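Local coordinates for putative ABC-transporter ATP-binding protein (Alicyclobacillus acidocaldarius, PDB 1Z47) that probably serves as the ATP-binding and ATP-hydrolysing subunit of a sulfate importer of the ABC transporter family, at residues 234-240 and 349-355; 286-291 and 325-329; 299-305 and 339-345. All coordinates share one frame; numbering follows the deposited sequence.

Interaction 1 (234-240 and 349-355); sequences YEKPGTL and RWFIFPR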
# COMPACT_ATOMS: atom_id res chain seq x y z
N TYR B 234 9.41 -7.30 13.70
CA TYR B 234 8.79 -6.05 14.14
C TYR B 234 9.15 -5.66 15.57
O TYR B 234 9.46 -4.49 15.85
CB TYR B 234 7.25 -6.15 14.05
CG TYR B 234 6.51 -4.85 14.35
CD1 TYR B 234 6.09 -3.99 13.32
CD2 TYR B 234 6.19 -4.50 15.66
CE1 TYR B 234 5.37 -2.82 13.60
CE2 TYR B 234 5.47 -3.34 15.94
CZ TYR B 234 5.07 -2.50 14.92
OH TYR B 234 4.34 -1.38 15.23
N GLU B 235 9.09 -6.62 16.49
CA GLU B 235 9.38 -6.34 17.89
C GLU B 235 10.84 -6.50 18.29
O GLU B 235 11.30 -5.83 19.21
CB GLU B 235 8.48 -7.20 18.79
CG GLU B 235 6.99 -6.93 18.58
CD GLU B 235 6.52 -5.57 19.11
OE1 GLU B 235 7.33 -4.61 19.13
OE2 GLU B 235 5.34 -5.46 19.49
N LYS B 236 11.57 -7.37 17.58
CA LYS B 236 12.98 -7.62 17.86
C LYS B 236 13.86 -7.45 16.61
O LYS B 236 14.55 -8.37 16.17
CB LYS B 236 13.15 -9.03 18.45
CG LYS B 236 12.33 -9.21 19.74
CD LYS B 236 12.61 -10.55 20.44
CE LYS B 236 11.88 -11.71 19.77
NZ LYS B 236 12.19 -13.03 20.39
N PRO B 237 13.82 -6.25 16.00
CA PRO B 237 14.64 -6.00 14.80
C PRO B 237 16.12 -6.23 15.10
O PRO B 237 16.65 -5.74 16.10
CB PRO B 237 14.31 -4.55 14.45
CG PRO B 237 13.83 -3.94 15.77
CD PRO B 237 13.02 -5.07 16.36
N GLY B 238 16.78 -6.99 14.24
CA GLY B 238 18.19 -7.29 14.45
C GLY B 238 19.12 -6.15 14.11
O GLY B 238 20.22 -6.06 14.64
N THR B 239 18.69 -5.25 13.22
CA THR B 239 19.55 -4.14 12.85
C THR B 239 18.73 -2.88 12.68
O THR B 239 17.49 -2.92 12.65
CB THR B 239 20.27 -4.43 11.53
OG1 THR B 239 19.30 -4.47 10.47
CG2 THR B 239 21.00 -5.77 11.59
N LEU B 240 19.42 -1.75 12.58
CA LEU B 240 18.71 -0.50 12.41
C LEU B 240 17.92 -0.58 11.10
O LEU B 240 16.81 -0.05 11.02
CB LEU B 240 19.71 0.66 12.35
CG LEU B 240 19.16 2.02 11.95
CD1 LEU B 240 18.10 2.51 12.95
CD2 LEU B 240 20.33 3.01 11.91
N ARG B 349 7.94 3.51 24.14
CA ARG B 349 8.75 2.34 23.76
C ARG B 349 9.70 2.85 22.67
O ARG B 349 9.36 3.81 21.96
CB ARG B 349 7.89 1.21 23.20
CG ARG B 349 6.91 0.64 24.22
CD ARG B 349 5.84 -0.26 23.59
NE ARG B 349 6.42 -1.37 22.85
CZ ARG B 349 5.71 -2.32 22.25
NH1 ARG B 349 4.38 -2.30 22.29
NH2 ARG B 349 6.33 -3.29 21.58
N TRP B 350 10.86 2.20 22.55
CA TRP B 350 11.87 2.62 21.58
C TRP B 350 12.94 1.57 21.38
O TRP B 350 13.04 0.58 22.12
CB TRP B 350 12.54 3.92 22.07
CG TRP B 350 13.25 3.78 23.41
CD1 TRP B 350 14.52 3.34 23.64
CD2 TRP B 350 12.66 3.98 24.72
NE1 TRP B 350 14.77 3.25 24.99
CE2 TRP B 350 13.64 3.63 25.67
CE3 TRP B 350 11.40 4.40 25.16
CZ2 TRP B 350 13.40 3.69 27.06
CZ3 TRP B 350 11.16 4.46 26.54
CH2 TRP B 350 12.16 4.10 27.46
N PHE B 351 13.76 1.81 20.36
CA PHE B 351 14.90 0.96 20.04
C PHE B 351 16.06 1.96 19.97
O PHE B 351 15.85 3.16 19.71
CB PHE B 351 14.77 0.32 18.65
CG PHE B 351 13.60 -0.62 18.50
CD1 PHE B 351 12.72 -0.47 17.43
CD2 PHE B 351 13.41 -1.67 19.39
CE1 PHE B 351 11.64 -1.38 17.24
CE2 PHE B 351 12.35 -2.58 19.23
CZ PHE B 351 11.46 -2.43 18.14
N ILE B 352 17.26 1.47 20.20
CA ILE B 352 18.46 2.31 20.11
C ILE B 352 19.54 1.48 19.44
O ILE B 352 19.87 0.38 19.88
CB ILE B 352 18.95 2.78 21.51
CG1 ILE B 352 17.88 3.66 22.15
CG2 ILE B 352 20.26 3.62 21.36
CD1 ILE B 352 18.25 4.22 23.51
N PHE B 353 20.05 1.97 18.32
CA PHE B 353 21.10 1.26 17.60
C PHE B 353 22.27 2.22 17.39
O PHE B 353 22.06 3.40 17.18
CB PHE B 353 20.65 0.80 16.22
CG PHE B 353 19.63 -0.30 16.23
CD1 PHE B 353 18.28 -0.01 16.25
CD2 PHE B 353 20.04 -1.63 16.16
CE1 PHE B 353 17.33 -1.03 16.19
CE2 PHE B 353 19.10 -2.66 16.11
CZ PHE B 353 17.75 -2.36 16.12
N PRO B 354 23.49 1.70 17.41
CA PRO B 354 24.73 2.46 17.21
C PRO B 354 24.77 2.91 15.77
O PRO B 354 24.46 2.12 14.87
CB PRO B 354 25.83 1.44 17.46
CG PRO B 354 25.13 0.29 18.19
CD PRO B 354 23.79 0.26 17.55
N ARG B 355 25.13 4.18 15.56
CA ARG B 355 25.29 4.73 14.22
C ARG B 355 26.58 4.13 13.64
O ARG B 355 26.66 4.01 12.40
CB ARG B 355 25.40 6.25 14.26
CG ARG B 355 24.08 6.98 14.33
CD ARG B 355 23.25 6.74 13.09
NE ARG B 355 22.04 7.54 13.08
CZ ARG B 355 21.05 7.39 12.20
NH1 ARG B 355 21.12 6.45 11.27
NH2 ARG B 355 19.98 8.17 12.26
OXT ARG B 355 27.51 3.80 14.43

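Interaction 2 (286-291 and 325-329); sequences PKDVEL and WEVHV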
# COMPACT_ATOMS: atom_id res chain seq x y z
N PRO B 286 5.41 5.58 15.67
CA PRO B 286 4.36 6.60 15.83
C PRO B 286 3.31 6.32 16.92
O PRO B 286 2.86 7.23 17.60
CB PRO B 286 3.74 6.69 14.44
CG PRO B 286 4.93 6.44 13.53
CD PRO B 286 5.59 5.25 14.24
N LYS B 287 2.93 5.05 17.05
CA LYS B 287 1.94 4.66 18.03
C LYS B 287 2.51 4.71 19.46
O LYS B 287 1.75 4.79 20.42
CB LYS B 287 1.44 3.23 17.74
CG LYS B 287 2.44 2.11 18.04
CD LYS B 287 1.83 0.75 17.69
CE LYS B 287 2.59 -0.43 18.31
NZ LYS B 287 4.01 -0.51 17.87
N ASP B 288 3.83 4.67 19.59
CA ASP B 288 4.48 4.68 20.90
C ASP B 288 4.82 6.04 21.50
O ASP B 288 5.70 6.14 22.34
CB ASP B 288 5.76 3.85 20.86
CG ASP B 288 5.50 2.42 20.53
OD1 ASP B 288 4.45 1.90 20.98
OD2 ASP B 288 6.33 1.80 19.83
N VAL B 289 4.11 7.07 21.07
CA VAL B 289 4.33 8.42 21.57
C VAL B 289 2.98 9.01 21.97
O VAL B 289 2.03 8.97 21.19
CB VAL B 289 4.98 9.29 20.48
CG1 VAL B 289 5.23 10.70 21.02
CG2 VAL B 289 6.29 8.64 20.00
N GLU B 290 2.89 9.54 23.19
CA GLU B 290 1.64 10.13 23.68
C GLU B 290 1.71 11.65 23.78
O GLU B 290 2.71 12.20 24.21
CB GLU B 290 1.29 9.52 25.03
CG GLU B 290 1.58 8.04 25.09
CD GLU B 290 1.13 7.39 26.39
OE1 GLU B 290 -0.08 7.08 26.52
OE2 GLU B 290 1.98 7.20 27.28
N LEU B 291 0.63 12.32 23.38
CA LEU B 291 0.59 13.77 23.42
C LEU B 291 -0.36 14.31 24.48
O LEU B 291 -1.44 13.77 24.70
CB LEU B 291 0.19 14.30 22.05
CG LEU B 291 0.95 13.62 20.91
CD1 LEU B 291 0.50 14.20 19.59
CD2 LEU B 291 2.44 13.81 21.11
N TRP B 325 7.97 14.86 13.78
CA TRP B 325 7.62 13.51 14.22
C TRP B 325 6.21 13.12 13.81
O TRP B 325 5.31 13.96 13.77
CB TRP B 325 7.67 13.41 15.75
CG TRP B 325 9.03 13.40 16.36
CD1 TRP B 325 9.99 14.35 16.22
CD2 TRP B 325 9.57 12.39 17.23
NE1 TRP B 325 11.10 14.01 16.95
CE2 TRP B 325 10.87 12.81 17.58
CE3 TRP B 325 9.09 11.19 17.74
CZ2 TRP B 325 11.70 12.06 18.43
CZ3 TRP B 325 9.91 10.44 18.59
CH2 TRP B 325 11.21 10.88 18.92
N GLU B 326 6.03 11.83 13.51
CA GLU B 326 4.72 11.31 13.17
C GLU B 326 4.26 10.50 14.37
O GLU B 326 4.98 9.63 14.86
CB GLU B 326 4.74 10.40 11.93
CG GLU B 326 3.32 9.88 11.58
CD GLU B 326 3.24 9.06 10.30
OE1 GLU B 326 4.20 9.08 9.51
OE2 GLU B 326 2.20 8.39 10.09
N VAL B 327 3.07 10.82 14.85
CA VAL B 327 2.51 10.15 16.01
C VAL B 327 1.13 9.60 15.65
O VAL B 327 0.38 10.24 14.91
CB VAL B 327 2.35 11.16 17.19
CG1 VAL B 327 1.65 10.46 18.39
CG2 VAL B 327 3.73 11.73 17.60
N HIS B 328 0.80 8.43 16.18
CA HIS B 328 -0.51 7.83 15.93
C HIS B 328 -1.33 7.84 17.22
O HIS B 328 -0.95 7.21 18.19
CB HIS B 328 -0.34 6.39 15.41
CG HIS B 328 0.21 6.32 14.02
ND1 HIS B 328 0.45 5.12 13.37
CD2 HIS B 328 0.54 7.29 13.13
CE1 HIS B 328 0.90 5.37 12.15
NE2 HIS B 328 0.97 6.68 11.98
N VAL B 329 -2.43 8.58 17.23
CA VAL B 329 -3.27 8.61 18.44
C VAL B 329 -4.58 7.87 18.18
O VAL B 329 -5.06 7.85 17.05
CB VAL B 329 -3.58 10.05 18.88
CG1 VAL B 329 -2.28 10.80 19.15
CG2 VAL B 329 -4.38 10.77 17.82
O HOH W 1 -0.28 7.76 20.65

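Interaction 3 (299-305 and 339-345); sequences AHAQVVR and PGAWVHM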
# COMPACT_ATOMS: atom_id res chain seq x y z
N ALA B 299 6.30 23.59 26.05
CA ALA B 299 5.91 22.57 25.07
C ALA B 299 7.11 22.00 24.32
O ALA B 299 8.11 22.70 24.11
CB ALA B 299 4.91 23.16 24.08
N HIS B 300 6.99 20.73 23.92
CA HIS B 300 8.04 20.02 23.16
C HIS B 300 7.87 20.25 21.67
O HIS B 300 8.86 20.39 20.94
CB HIS B 300 7.97 18.52 23.42
CG HIS B 300 8.34 18.12 24.80
ND1 HIS B 300 8.03 16.88 25.32
CD2 HIS B 300 9.03 18.77 25.77
CE1 HIS B 300 8.51 16.78 26.55
NE2 HIS B 300 9.13 17.91 26.84
N ALA B 301 6.62 20.28 21.22
CA ALA B 301 6.36 20.46 19.81
C ALA B 301 5.09 21.24 19.51
O ALA B 301 4.32 21.57 20.40
CB ALA B 301 6.31 19.10 19.13
N GLN B 302 4.91 21.54 18.24
CA GLN B 302 3.75 22.26 17.78
C GLN B 302 3.17 21.40 16.66
O GLN B 302 3.90 20.89 15.81
CB GLN B 302 4.15 23.64 17.27
CG GLN B 302 2.98 24.54 16.94
CD GLN B 302 3.40 25.96 16.64
OE1 GLN B 302 4.22 26.20 15.75
NE2 GLN B 302 2.85 26.91 17.38
N VAL B 303 1.86 21.23 16.68
CA VAL B 303 1.20 20.40 15.68
C VAL B 303 1.17 21.02 14.31
O VAL B 303 0.75 22.16 14.13
CB VAL B 303 -0.24 20.10 16.12
CG1 VAL B 303 -1.02 19.46 14.96
CG2 VAL B 303 -0.22 19.19 17.35
N VAL B 304 1.66 20.28 13.32
CA VAL B 304 1.64 20.76 11.96
C VAL B 304 0.24 20.40 11.48
O VAL B 304 -0.49 21.25 10.99
CB VAL B 304 2.70 20.05 11.10
CG1 VAL B 304 2.67 20.60 9.68
CG2 VAL B 304 4.08 20.24 11.71
N ARG B 305 -0.14 19.14 11.64
CA ARG B 305 -1.48 18.74 11.25
C ARG B 305 -1.82 17.30 11.61
O ARG B 305 -0.96 16.56 12.08
CB ARG B 305 -1.73 18.99 9.75
CG ARG B 305 -1.02 18.09 8.81
CD ARG B 305 -1.98 17.66 7.73
NE ARG B 305 -1.43 16.54 6.98
CZ ARG B 305 -2.14 15.74 6.20
NH1 ARG B 305 -3.45 15.94 6.04
NH2 ARG B 305 -1.54 14.74 5.57
N PRO B 339 -3.87 22.18 14.36
CA PRO B 339 -2.63 22.78 13.88
C PRO B 339 -2.23 23.92 14.81
O PRO B 339 -3.07 24.43 15.55
CB PRO B 339 -3.00 23.29 12.48
CG PRO B 339 -4.02 22.30 12.03
CD PRO B 339 -4.87 22.10 13.27
N GLY B 340 -0.96 24.32 14.79
CA GLY B 340 -0.51 25.40 15.64
C GLY B 340 -0.46 25.07 17.12
O GLY B 340 0.37 25.61 17.85
N ALA B 341 -1.34 24.18 17.56
CA ALA B 341 -1.39 23.79 18.97
C ALA B 341 -0.04 23.32 19.52
O ALA B 341 0.72 22.64 18.82
CB ALA B 341 -2.42 22.69 19.15
N TRP B 342 0.27 23.70 20.76
CA TRP B 342 1.52 23.29 21.41
C TRP B 342 1.31 22.02 22.23
O TRP B 342 0.27 21.85 22.86
CB TRP B 342 2.08 24.41 22.31
CG TRP B 342 2.75 25.49 21.52
CD1 TRP B 342 2.19 26.64 21.05
CD2 TRP B 342 4.09 25.45 21.00
NE1 TRP B 342 3.09 27.31 20.26
CE2 TRP B 342 4.26 26.61 20.21
CE3 TRP B 342 5.16 24.55 21.13
CZ2 TRP B 342 5.46 26.89 19.55
CZ3 TRP B 342 6.35 24.83 20.46
CH2 TRP B 342 6.49 25.99 19.68
N VAL B 343 2.31 21.13 22.22
CA VAL B 343 2.19 19.87 22.94
C VAL B 343 3.46 19.31 23.57
O VAL B 343 4.58 19.67 23.20
CB VAL B 343 1.64 18.74 22.03
CG1 VAL B 343 0.20 19.04 21.63
CG2 VAL B 343 2.53 18.58 20.80
N HIS B 344 3.23 18.39 24.51
CA HIS B 344 4.25 17.67 25.26
C HIS B 344 4.22 16.26 24.70
O HIS B 344 3.13 15.74 24.43
CB HIS B 344 3.88 17.66 26.75
CG HIS B 344 4.58 16.61 27.56
ND1 HIS B 344 5.74 16.86 28.26
CD2 HIS B 344 4.29 15.31 27.79
CE1 HIS B 344 6.13 15.77 28.89
NE2 HIS B 344 5.26 14.81 28.61
N MET B 345 5.39 15.65 24.52
CA MET B 345 5.53 14.29 24.00
C MET B 345 5.88 13.30 25.09
O MET B 345 6.54 13.65 26.07
CB MET B 345 6.64 14.22 22.95
CG MET B 345 6.32 14.90 21.64
SD MET B 345 7.83 15.03 20.64
CE MET B 345 8.08 16.77 20.69

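Interaction 1 (234-240 and 349-355)
Pro237 lies on one face of the Phe351 ring, its CG 3.7 Å from the ring centroid and 16° off the ring normal, a CH-pi contact in which the two side chains point at one another from their own segments. The edge of the same ring meets backbone oxygens: Glu235 O is 3.4 Å from Phe351 CE2, close to the ring plane, where the positive rim of the ring can face a carbonyl. Phe353 repeats this division two residues along the strand. Over one of its faces pass the backbone atoms that lead into helix 240-245, with Thr239 C 3.5 Å from Phe353 CE2 and Leu240 N 3.6 Å from Phe353 CD2, while Pro237 O stands at its edge in the ring plane. Phe351 and Phe353 leave the strand on the side that faces 234-240, and a shared first torsion, CG beside the backbone N, sends both rings that way; Ile352 between them points away, as strand alternation requires. Further along, Leu240 CB packs at 4.0 Å on Phe353 CB.

At the other end Glu235 and Arg349 cross at about a right angle and form a salt bridge, Arg349 NH2 lying 3.0 Å from Glu235 OE1. The same nitrogen also bonds OE2, on its syn side but tilted 32° out of the carboxylate plane. Arg334 of the second subunit forms a salt bridge to OE2 as well. Strand 351-354 thus docks the C-terminal beta domain against the linker between helices 230-235 and 240-245. The chemistry implies an aromatic seam that packs on proline, leucine and peptide backbone, closed at one end by a carboxylate shared between two arginines that probably help keep it ionised.

Interaction 2 (286-291 and 325-329)
In His328 a chi1 of -71° sets CG beside the backbone N and anti to the carbonyl carbon, which lays the imidazole against Pro286. Pro286 CB stands 3.5 Å from the ring centroid, only 10° off the normal, a CH-pi contact centred on the face. Val327 instead has CG1 anti to its N, a setting that carries this methyl to 3.2 Å from Val289 O and turns CG2 to the Val289 side chain, which crosses it at about a right angle.

The imidazole is fixed in rotation by a second group. Its NE2 donates to Glu326 OE2 in a fairly straight bond; the carboxylate oxygen lies near the ring plane, whereas the nitrogen approaches from above the carboxylate plane. Tyr312 also stacks with the imidazole.

Residues 289-291, the weakly bonded start of strand 289-293, and residues 325-329 of strand 324-330 belong to the two outermost strands of one five-stranded antiparallel sheet in the OB-related C-terminal domain. The short axes run at 78° to each other, 6.9 Å apart at closest approach, so the two strands cross steeply rather than pair, consistent with a strongly curled, barrel-like sheet. One direct backbone bond joins the two segments, just before strand 289-293: His328 N donates to Pro286 O at 2.8 Å, nearly straight at the hydrogen but from above the carbonyl plane. A water bridges further on, donating to both Val289 O and His328 O.

Between the strands the filling is apolar. Leu291 CD1 reaches Val327 CG1 at 4.1 Å, and Val289 CG2 touches Trp325 CZ3 at 4.3 Å. The indole also meets Trp252 and Val284, and its NE1 is hydrogen-bonded to Glu323.

Interaction 3 (299-305 and 339-345)
Gln302 crosses Trp342 as its partner in an antiparallel non-hydrogen-bonded pair. Its CB sits over one face of the indole, 3.9 Å from the centroid of the six-membered ring and 3° off the normal. With CG anti to the backbone N (chi1 -172°), the chain runs on extended: CG comes to 3.0 Å from Gly340 O, and CD passes 3.7 Å from Trp342 CZ2. At the tip NE2 donates a weak bond to Gly340 O (2.8 Å, 127° at the hydrogen). NE2 also lies 2.9 Å from Trp342 NE1; two donors so close make the modelled amide orientation doubtful, and the weak bond with it.

The backbone pairing on either side is firmer. Val303 N donates to Ala341 O and Gly340 N to Val303 O. Val343 N bonds Ala301 O, and Val343 O accepts from both His300 N and Ala301 N, the signature of a classic beta bulge. At the bulge, His300 ND1 accepts from Met345 N, which lies tilted from the ring plane.

Strand 342-347 is flanked in the sheet by 301-308 and 289-293, and 301-308 in turn by 312-319, whose Ile317 packs on Ala301, Val303 and Met345.

Interaction 1 is a surface contact, where helix ends and a loop of the ABC domain range meet strand 351-354 through aromatic faces and a salt bridge. Interaction 2 is buried and largely apolar, with a proline-histidine contact and few polar bonds, whereas interaction 3 is partly buried and dominated by backbone bonding between adjacent strands. Interactions 2 and 3 share one five-stranded sheet: strands 289-293 and 342-347 are neighbours, and Leu291 packs on Met345, the centres of the two interactions being about 12 Å apart. Interactions 1 and 2 touch through a probable hydrogen bond of Tyr234 OH with Lys287 NZ. Interactions 1 and 3 adjoin only in sequence, about 26 Å apart between centres.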